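Local coordinates for methyltransferase (Streptomyces regensis, PDB 5N5D), which probably transfers a methyl group from S-adenosylmethionine to a hydroxyl of a precursor during biosynthesis of the antibiotic tomaymycin, at residues A[193-207]-A[214-226]. Sequence-based numbering, arbitrary orientation.
Sequences FHEMLAGRSDVTATS and KGYDGFTLALVTG
Thr-204 and Leu-223 form a hydrogen-bonded antiparallel pair, with Leu-223 N 2.7 Å from Thr-204 O in a nearly straight bond (176°) and Thr-204 N donating back to Leu-223 O. Thr-206 and Leu-221 repeat the pattern two residues on. Where the hairpin ends, Asp-202 O accepts from both Thr-225 N (2.8 Å) and Gly-226 N (3.0 Å), which come from the same face of its carbonyl plane. A water joins Ser-201 O to Thr-225 OG1 beside them.

The Asp-202 carboxylate turns back to Arg-200, which grips it side-on: NE to OD1 and NH1 to OD2, both within the guanidinium plane and on syn lone pairs. With an alanine here the Arg-200 guanidinium would probably lose both carboxylate bonds and its charge partner, leaving it less firmly oriented.

Among the buried hydroxyls, Ser-207 OG lies 2.7 Å from Thr-220 OG1 and 3.0 Å from His-194 NE2, hydrogen-bonded to both; His-194 ND1 is bonded in turn to Val-190 O. With Thr-220 CG2 anti to its own nitrogen, the methyl meets Leu-197 CD1 tip to tip, while OG1 sits at the Phe-193 ring edge.

On the same face, Ala-222 CB packs on Ala-205 CB (3.7 Å) and, in one of the two conformers of Val-203, on its CG1, beneath helix 185-198. Strand 217-224 runs between 165-169 and the outermost strand 203-211, completing the antiparallel hairpin that ends the Rossmann-like sheet of class I methyltransferases; Phe-17 of the second subunit stacks on His-194, and Pro-48 O of that subunit bonds Thr-206 OG1.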
ATOM      1  N   PHE A 193       1.397 -20.024  -1.797  1.00 14.40           N
ATOM      2  CA  PHE A 193       0.380 -18.980  -1.717  1.00 12.92           C
ATOM      3  C   PHE A 193       0.352 -18.139  -2.989  1.00 12.48           C
ATOM      4  O   PHE A 193      -0.721 -17.854  -3.538  1.00 12.52           O
ATOM      5  CB  PHE A 193       0.667 -18.133  -0.474  1.00 14.05           C
ATOM      6  CG  PHE A 193       0.017 -16.776  -0.468  1.00 12.93           C
ATOM      7  CD1 PHE A 193      -1.356 -16.640  -0.553  1.00 14.43           C
ATOM      8  CD2 PHE A 193       0.792 -15.639  -0.326  1.00 14.22           C
ATOM      9  CE1 PHE A 193      -1.942 -15.383  -0.522  1.00 14.35           C
ATOM     10  CE2 PHE A 193       0.213 -14.380  -0.290  1.00 15.70           C
ATOM     11  CZ  PHE A 193      -1.153 -14.254  -0.391  1.00 14.73           C
ATOM     12  N   HIS A 194       1.526 -17.738  -3.480  1.00 12.34           N
ATOM     13  CA  HIS A 194       1.576 -16.947  -4.706  1.00 12.43           C
ATOM     14  C   HIS A 194       1.114 -17.768  -5.899  1.00 12.49           C
ATOM     15  O   HIS A 194       0.461 -17.239  -6.805  1.00 15.19           O
ATOM     16  CB  HIS A 194       2.986 -16.395  -4.926  1.00 13.68           C
ATOM     17  CG  HIS A 194       3.281 -15.206  -4.077  1.00 18.12           C
ATOM     18  ND1 HIS A 194       3.543 -15.303  -2.729  1.00 18.68           N
ATOM     19  CD2 HIS A 194       3.302 -13.885  -4.374  1.00 20.12           C
ATOM     20  CE1 HIS A 194       3.732 -14.093  -2.232  1.00 20.91           C
ATOM     21  NE2 HIS A 194       3.597 -13.216  -3.211  1.00 19.11           N
ATOM     22  N   GLU A 195       1.436 -19.061  -5.908  1.00 13.26           N
ATOM     23  CA  GLU A 195       0.937 -19.947  -6.954  1.00 13.04           C
ATOM     24  C   GLU A 195      -0.586 -20.059  -6.917  1.00 14.18           C
ATOM     25  O   GLU A 195      -1.239 -20.102  -7.969  1.00 15.39           O
ATOM     26  CB  GLU A 195       1.585 -21.322  -6.807  1.00 14.38           C
ATOM     27  CG  GLU A 195       3.054 -21.335  -7.169  1.00 14.62           C
ATOM     28  CD  GLU A 195       3.751 -22.605  -6.733  1.00 15.78           C
ATOM     29  OE1 GLU A 195       3.058 -23.579  -6.343  1.00 16.03           O
ATOM     30  OE2 GLU A 195       4.994 -22.614  -6.762  1.00 16.01           O
ATOM     31  N   MET A 196      -1.173 -20.128  -5.716  1.00 13.14           N
ATOM     32  CA  MET A 196      -2.628 -20.137  -5.601  1.00 13.32           C
ATOM     33  C   MET A 196      -3.228 -18.868  -6.188  1.00 13.44           C
ATOM     34  O   MET A 196      -4.237 -18.922  -6.899  1.00 13.50           O
ATOM     35  CB  MET A 196      -3.048 -20.289  -4.138  1.00 14.44           C
ATOM     36  CG  MET A 196      -2.706 -21.625  -3.515  1.00 17.57           C
ATOM     37  SD  MET A 196      -2.834 -21.603  -1.712  1.00 19.73           S
ATOM     38  CE  MET A 196      -4.606 -21.553  -1.482  1.00 23.95           C
ATOM     39  N   LEU A 197      -2.623 -17.716  -5.899  1.00 13.90           N
ATOM     40  CA  LEU A 197      -3.099 -16.463  -6.477  1.00 15.06           C
ATOM     41  C   LEU A 197      -3.025 -16.494  -8.000  1.00 13.11           C
ATOM     42  O   LEU A 197      -3.969 -16.072  -8.679  1.00 14.58           O
ATOM     43  CB  LEU A 197      -2.298 -15.287  -5.918  1.00 12.62           C
ATOM     44  CG  LEU A 197      -2.645 -14.876  -4.490  1.00 15.06           C
ATOM     45  CD1 LEU A 197      -1.579 -13.934  -3.946  1.00 13.91           C
ATOM     46  CD2 LEU A 197      -4.039 -14.225  -4.450  1.00 16.76           C
ATOM     47  N   ALA A 198      -1.922 -17.009  -8.556  1.00 12.87           N
ATOM     48  CA  ALA A 198      -1.806 -17.089 -10.008  1.00 13.12           C
ATOM     49  C   ALA A 198      -2.902 -17.963 -10.603  1.00 13.79           C
ATOM     50  O   ALA A 198      -3.386 -17.693 -11.707  1.00 14.66           O
ATOM     51  CB  ALA A 198      -0.439 -17.645 -10.396  1.00 14.91           C
ATOM     52  N   GLY A 199      -3.292 -19.022  -9.892  1.00 14.46           N
ATOM     53  CA  GLY A 199      -4.192 -20.031 -10.413  1.00 14.08           C
ATOM     54  C   GLY A 199      -5.674 -19.763 -10.293  1.00 14.22           C
ATOM     55  O   GLY A 199      -6.473 -20.619 -10.690  1.00 14.66           O
ATOM     56  N   ARG A 200      -6.092 -18.612  -9.768  1.00 14.20           N
ATOM     57  CA  ARG A 200      -7.512 -18.314  -9.688  1.00 14.78           C
ATOM     58  C   ARG A 200      -7.751 -16.857 -10.049  1.00 16.15           C
ATOM     59  O   ARG A 200      -6.847 -16.019  -9.985  1.00 15.58           O
ATOM     60  CB  ARG A 200      -8.067 -18.646  -8.296  1.00 15.52           C
ATOM     61  CG  ARG A 200      -7.447 -17.860  -7.163  1.00 14.54           C
ATOM     62  CD  ARG A 200      -7.748 -18.535  -5.832  1.00 15.53           C
ATOM     63  NE  ARG A 200      -9.190 -18.603  -5.591  1.00 15.61           N
ATOM     64  CZ  ARG A 200      -9.794 -19.471  -4.780  1.00 18.34           C
ATOM     65  NH1 ARG A 200     -11.113 -19.429  -4.636  1.00 19.77           N
ATOM     66  NH2 ARG A 200      -9.095 -20.378  -4.115  1.00 20.73           N
ATOM     67  N   SER A 201      -8.997 -16.569 -10.432  1.00 15.48           N
ATOM     68  CA  SER A 201      -9.362 -15.270 -10.973  1.00 16.52           C
ATOM     69  C   SER A 201     -10.413 -14.543 -10.147  1.00 17.42           C
ATOM     70  O   SER A 201     -10.853 -13.464 -10.558  1.00 19.18           O
ATOM     71  CB  SER A 201      -9.864 -15.428 -12.413  1.00 22.23           C
ATOM     72  OG  SER A 201      -8.875 -16.055 -13.218  1.00 23.91           O
ATOM     73  N   ASP A 202     -10.821 -15.097  -9.004  1.00 16.56           N
ATOM     74  CA  ASP A 202     -11.755 -14.439  -8.091  1.00 16.28           C
ATOM     75  C   ASP A 202     -11.033 -13.645  -7.011  1.00 17.64           C
ATOM     76  O   ASP A 202     -11.668 -13.190  -6.051  1.00 18.35           O
ATOM     77  CB  ASP A 202     -12.695 -15.466  -7.455  1.00 17.81           C
ATOM     78  CG  ASP A 202     -11.962 -16.587  -6.742  1.00 19.06           C
ATOM     79  OD1 ASP A 202     -10.722 -16.680  -6.862  1.00 17.30           O
ATOM     80  OD2 ASP A 202     -12.641 -17.388  -6.060  1.00 20.30           O
ATOM     81  N   VAL A 203      -9.718 -13.505  -7.145  1.00 15.05           N
ATOM     82  CA  VAL A 203      -8.900 -12.670  -6.274  0.53 16.49           C
ATOM     83  C   VAL A 203      -7.777 -12.119  -7.136  1.00 16.25           C
ATOM     84  O   VAL A 203      -7.308 -12.782  -8.066  1.00 17.78           O
ATOM     85  CB  VAL A 203      -8.326 -13.456  -5.067  0.53 16.63           C
ATOM     86  CG1 VAL A 203      -7.864 -12.498  -3.965  0.53 15.75           C
ATOM     87  CG2 VAL A 203      -9.333 -14.453  -4.526  0.53 18.52           C
ATOM     88  N   THR A 204      -7.355 -10.895  -6.841  1.00 15.79           N
ATOM     89  CA  THR A 204      -6.310 -10.253  -7.620  1.00 16.25           C
ATOM     90  C   THR A 204      -5.385  -9.518  -6.660  1.00 14.99           C
ATOM     91  O   THR A 204      -5.843  -8.977  -5.651  1.00 14.34           O
ATOM     92  CB  THR A 204      -6.925  -9.321  -8.676  1.00 20.32           C
ATOM     93  OG1 THR A 204      -5.899  -8.769  -9.509  1.00 24.89           O
ATOM     94  CG2 THR A 204      -7.744  -8.217  -8.037  1.00 19.18           C
ATOM     95  N   ALA A 205      -4.082  -9.533  -6.946  1.00 14.44           N
ATOM     96  CA  ALA A 205      -3.119  -9.178  -5.915  1.00 12.38           C
ATOM     97  C   ALA A 205      -1.853  -8.565  -6.500  1.00 13.04           C
ATOM     98  O   ALA A 205      -1.610  -8.587  -7.708  1.00 13.52           O
ATOM     99  CB  ALA A 205      -2.757 -10.401  -5.069  1.00 12.62           C
ATOM    100  N   THR A 206      -1.056  -7.988  -5.604  1.00 12.90           N
ATOM    101  CA  THR A 206       0.296  -7.555  -5.919  1.00 12.57           C
ATOM    102  C   THR A 206       1.153  -7.748  -4.677  1.00 13.83           C
ATOM    103  O   THR A 206       0.647  -7.816  -3.554  1.00 13.92           O
ATOM    104  CB  THR A 206       0.335  -6.093  -6.394  1.00 13.91           C
ATOM    105  OG1 THR A 206       1.600  -5.816  -6.997  1.00 16.13           O
ATOM    106  CG2 THR A 206       0.114  -5.117  -5.230  1.00 15.01           C
ATOM    107  N   SER A 207       2.460  -7.854  -4.887  1.00 13.92           N
ATOM    108  CA  SER A 207       3.409  -7.937  -3.788  1.00 13.71           C
ATOM    109  C   SER A 207       4.451  -6.840  -3.935  1.00 16.14           C
ATOM    110  O   SER A 207       4.939  -6.569  -5.039  1.00 16.21           O
ATOM    111  CB  SER A 207       4.080  -9.303  -3.730  1.00 16.90           C
ATOM    112  OG  SER A 207       3.125 -10.285  -3.386  1.00 19.96           O
ATOM    113  N   LYS A 214      12.549  -2.309   9.637  1.00 14.94           N
ATOM    114  CA  LYS A 214      12.435  -3.760   9.727  1.00 17.11           C
ATOM    115  C   LYS A 214      13.421  -4.477   8.819  1.00 16.80           C
ATOM    116  O   LYS A 214      13.460  -5.713   8.821  1.00 19.62           O
ATOM    117  CB  LYS A 214      11.011  -4.207   9.384  1.00 18.06           C
ATOM    118  CG  LYS A 214       9.930  -3.576  10.252  1.00 21.79           C
ATOM    119  CD  LYS A 214      10.054  -3.965  11.717  1.00 26.10           C
ATOM    120  CE  LYS A 214       9.698  -5.433  11.939  1.00 34.75           C
ATOM    121  NZ  LYS A 214       9.613  -5.772  13.382  1.00 43.25           N
ATOM    122  N   GLY A 215      14.226  -3.737   8.066  1.00 15.25           N
ATOM    123  CA  GLY A 215      15.095  -4.339   7.080  1.00 15.25           C
ATOM    124  C   GLY A 215      14.341  -4.620   5.793  1.00 15.83           C
ATOM    125  O   GLY A 215      13.255  -4.098   5.543  1.00 15.59           O
ATOM    126  N   TYR A 216      14.942  -5.478   4.971  1.00 14.09           N
ATOM    127  CA  TYR A 216      14.391  -5.837   3.669  1.00 14.86           C
ATOM    128  C   TYR A 216      13.349  -6.939   3.823  1.00 17.13           C
ATOM    129  O   TYR A 216      13.647  -8.012   4.362  1.00 16.21           O
ATOM    130  CB  TYR A 216      15.530  -6.288   2.756  1.00 15.67           C
ATOM    131  CG  TYR A 216      15.138  -6.971   1.466  1.00 15.94           C
ATOM    132  CD1 TYR A 216      14.302  -6.355   0.546  1.00 15.66           C
ATOM    133  CD2 TYR A 216      15.660  -8.217   1.142  1.00 16.36           C
ATOM    134  CE1 TYR A 216      13.969  -6.979  -0.648  1.00 16.00           C
ATOM    135  CE2 TYR A 216      15.337  -8.840  -0.045  1.00 17.83           C
ATOM    136  CZ  TYR A 216      14.493  -8.218  -0.934  1.00 17.28           C
ATOM    137  OH  TYR A 216      14.174  -8.842  -2.124  1.00 17.60           O
ATOM    138  N   ASP A 217      12.132  -6.668   3.351  1.00 13.98           N
ATOM    139  CA  ASP A 217      11.067  -7.665   3.356  0.52 17.38           C
ATOM    140  C   ASP A 217       9.992  -7.213   2.362  1.00 14.85           C
ATOM    141  O   ASP A 217      10.290  -6.487   1.411  1.00 14.97           O
ATOM    142  CB  ASP A 217      10.550  -7.840   4.799  0.52 22.68           C
ATOM    143  CG  ASP A 217       9.904  -9.186   5.032  0.52 25.68           C
ATOM    144  OD1 ASP A 217       9.715  -9.943   4.056  0.52 28.84           O
ATOM    145  OD2 ASP A 217       9.589  -9.485   6.203  0.52 36.23           O
ATOM    146  N   GLY A 218       8.754  -7.642   2.584  1.00 15.21           N
ATOM    147  CA  GLY A 218       7.681  -7.245   1.683  1.00 15.32           C
ATOM    148  C   GLY A 218       6.351  -7.810   2.128  1.00 13.58           C
ATOM    149  O   GLY A 218       6.270  -8.635   3.044  1.00 14.78           O
ATOM    150  N   PHE A 219       5.296  -7.355   1.450  1.00 12.98           N
ATOM    151  CA  PHE A 219       3.945  -7.792   1.754  1.00 13.26           C
ATOM    152  C   PHE A 219       3.183  -8.048   0.466  1.00 12.61           C
ATOM    153  O   PHE A 219       3.550  -7.561  -0.608  1.00 13.24           O
ATOM    154  CB  PHE A 219       3.203  -6.752   2.598  1.00 14.28           C
ATOM    155  CG  PHE A 219       2.931  -5.453   1.873  1.00 12.96           C
ATOM    156  CD1 PHE A 219       3.882  -4.448   1.830  1.00 13.81           C
ATOM    157  CD2 PHE A 219       1.709  -5.229   1.264  1.00 15.22           C
ATOM    158  CE1 PHE A 219       3.622  -3.242   1.181  1.00 13.73           C
ATOM    159  CE2 PHE A 219       1.441  -4.036   0.609  1.00 15.83           C
ATOM    160  CZ  PHE A 219       2.397  -3.038   0.571  1.00 15.10           C
ATOM    161  N   THR A 220       2.113  -8.828   0.595  1.00 11.98           N
ATOM    162  CA  THR A 220       1.166  -9.069  -0.482  1.00 11.62           C
ATOM    163  C   THR A 220      -0.162  -8.430  -0.122  1.00 14.50           C
ATOM    164  O   THR A 220      -0.638  -8.567   1.008  1.00 15.86           O
ATOM    165  CB  THR A 220       0.966 -10.565  -0.722  1.00 13.44           C
ATOM    166  OG1 THR A 220       2.223 -11.160  -1.024  1.00 16.92           O
ATOM    167  CG2 THR A 220      -0.011 -10.813  -1.876  1.00 14.10           C
ATOM    168  N   LEU A 221      -0.749  -7.736  -1.084  1.00 13.33           N
ATOM    169  CA  LEU A 221      -2.071  -7.148  -0.935  0.57 13.12           C
ATOM    170  C   LEU A 221      -2.977  -7.777  -1.978  1.00 13.89           C
ATOM    171  O   LEU A 221      -2.696  -7.695  -3.179  1.00 13.09           O
ATOM    172  CB  LEU A 221      -2.030  -5.628  -1.089  0.57 14.45           C
ATOM    173  CG  LEU A 221      -3.339  -4.917  -0.737  0.57 16.28           C
ATOM    174  CD1 LEU A 221      -3.056  -3.497  -0.287  0.57 17.30           C
ATOM    175  CD2 LEU A 221      -4.312  -4.911  -1.915  0.57 17.08           C
ATOM    176  N   ALA A 222      -4.049  -8.406  -1.516  1.00 13.62           N
ATOM    177  CA  ALA A 222      -4.998  -9.089  -2.376  1.00 14.53           C
ATOM    178  C   ALA A 222      -6.389  -8.507  -2.184  1.00 15.14           C
ATOM    179  O   ALA A 222      -6.781  -8.140  -1.071  1.00 16.95           O
ATOM    180  CB  ALA A 222      -5.013 -10.589  -2.081  1.00 15.13           C
ATOM    181  N   LEU A 223      -7.117  -8.400  -3.288  1.00 13.61           N
ATOM    182  CA  LEU A 223      -8.504  -7.964  -3.298  1.00 15.01           C
ATOM    183  C   LEU A 223      -9.363  -9.130  -3.760  1.00 15.32           C
ATOM    184  O   LEU A 223      -9.136  -9.683  -4.844  1.00 14.85           O
ATOM    185  CB  LEU A 223      -8.690  -6.770  -4.230  1.00 16.80           C
ATOM    186  CG  LEU A 223     -10.123  -6.266  -4.411  1.00 21.97           C
ATOM    187  CD1 LEU A 223     -10.649  -5.664  -3.126  1.00 23.30           C
ATOM    188  CD2 LEU A 223     -10.166  -5.250  -5.544  1.00 26.24           C
ATOM    189  N   VAL A 224     -10.333  -9.514  -2.937  1.00 15.00           N
ATOM    190  CA  VAL A 224     -11.274 -10.553  -3.327  1.00 17.30           C
ATOM    191  C   VAL A 224     -12.290  -9.930  -4.273  1.00 18.69           C
ATOM    192  O   VAL A 224     -12.882  -8.888  -3.968  1.00 19.81           O
ATOM    193  CB  VAL A 224     -11.955 -11.173  -2.097  1.00 18.53           C
ATOM    194  CG1 VAL A 224     -12.940 -12.270  -2.519  1.00 20.34           C
ATOM    195  CG2 VAL A 224     -10.922 -11.726  -1.137  1.00 19.50           C
ATOM    196  N   THR A 225     -12.464 -10.539  -5.443  1.00 19.88           N
ATOM    197  CA  THR A 225     -13.407 -10.020  -6.423  1.00 22.19           C
ATOM    198  C   THR A 225     -14.602 -10.931  -6.664  1.00 26.15           C
ATOM    199  O   THR A 225     -15.648 -10.441  -7.097  1.00 31.45           O
ATOM    200  CB  THR A 225     -12.700  -9.765  -7.760  1.00 23.26           C
ATOM    201  OG1 THR A 225     -12.211 -11.003  -8.286  1.00 22.88           O
ATOM    202  CG2 THR A 225     -11.531  -8.808  -7.575  1.00 23.49           C
ATOM    203  N   GLY A 226     -14.484 -12.223  -6.378  1.00 25.95           N
ATOM    204  CA  GLY A 226     -15.544 -13.168  -6.674  1.00 32.97           C
ATOM    205  C   GLY A 226     -15.565 -13.569  -8.137  1.00 44.61           C
ATOM    206  O   GLY A 226     -16.263 -14.505  -8.527  1.00 51.07           O
ATOM    207  OXT GLY A 226     -14.885 -12.971  -8.974  1.00 48.58           O
TER
HETATM  208  O   HOH W   1      -9.942 -10.853  -9.752  1.00 28.04           O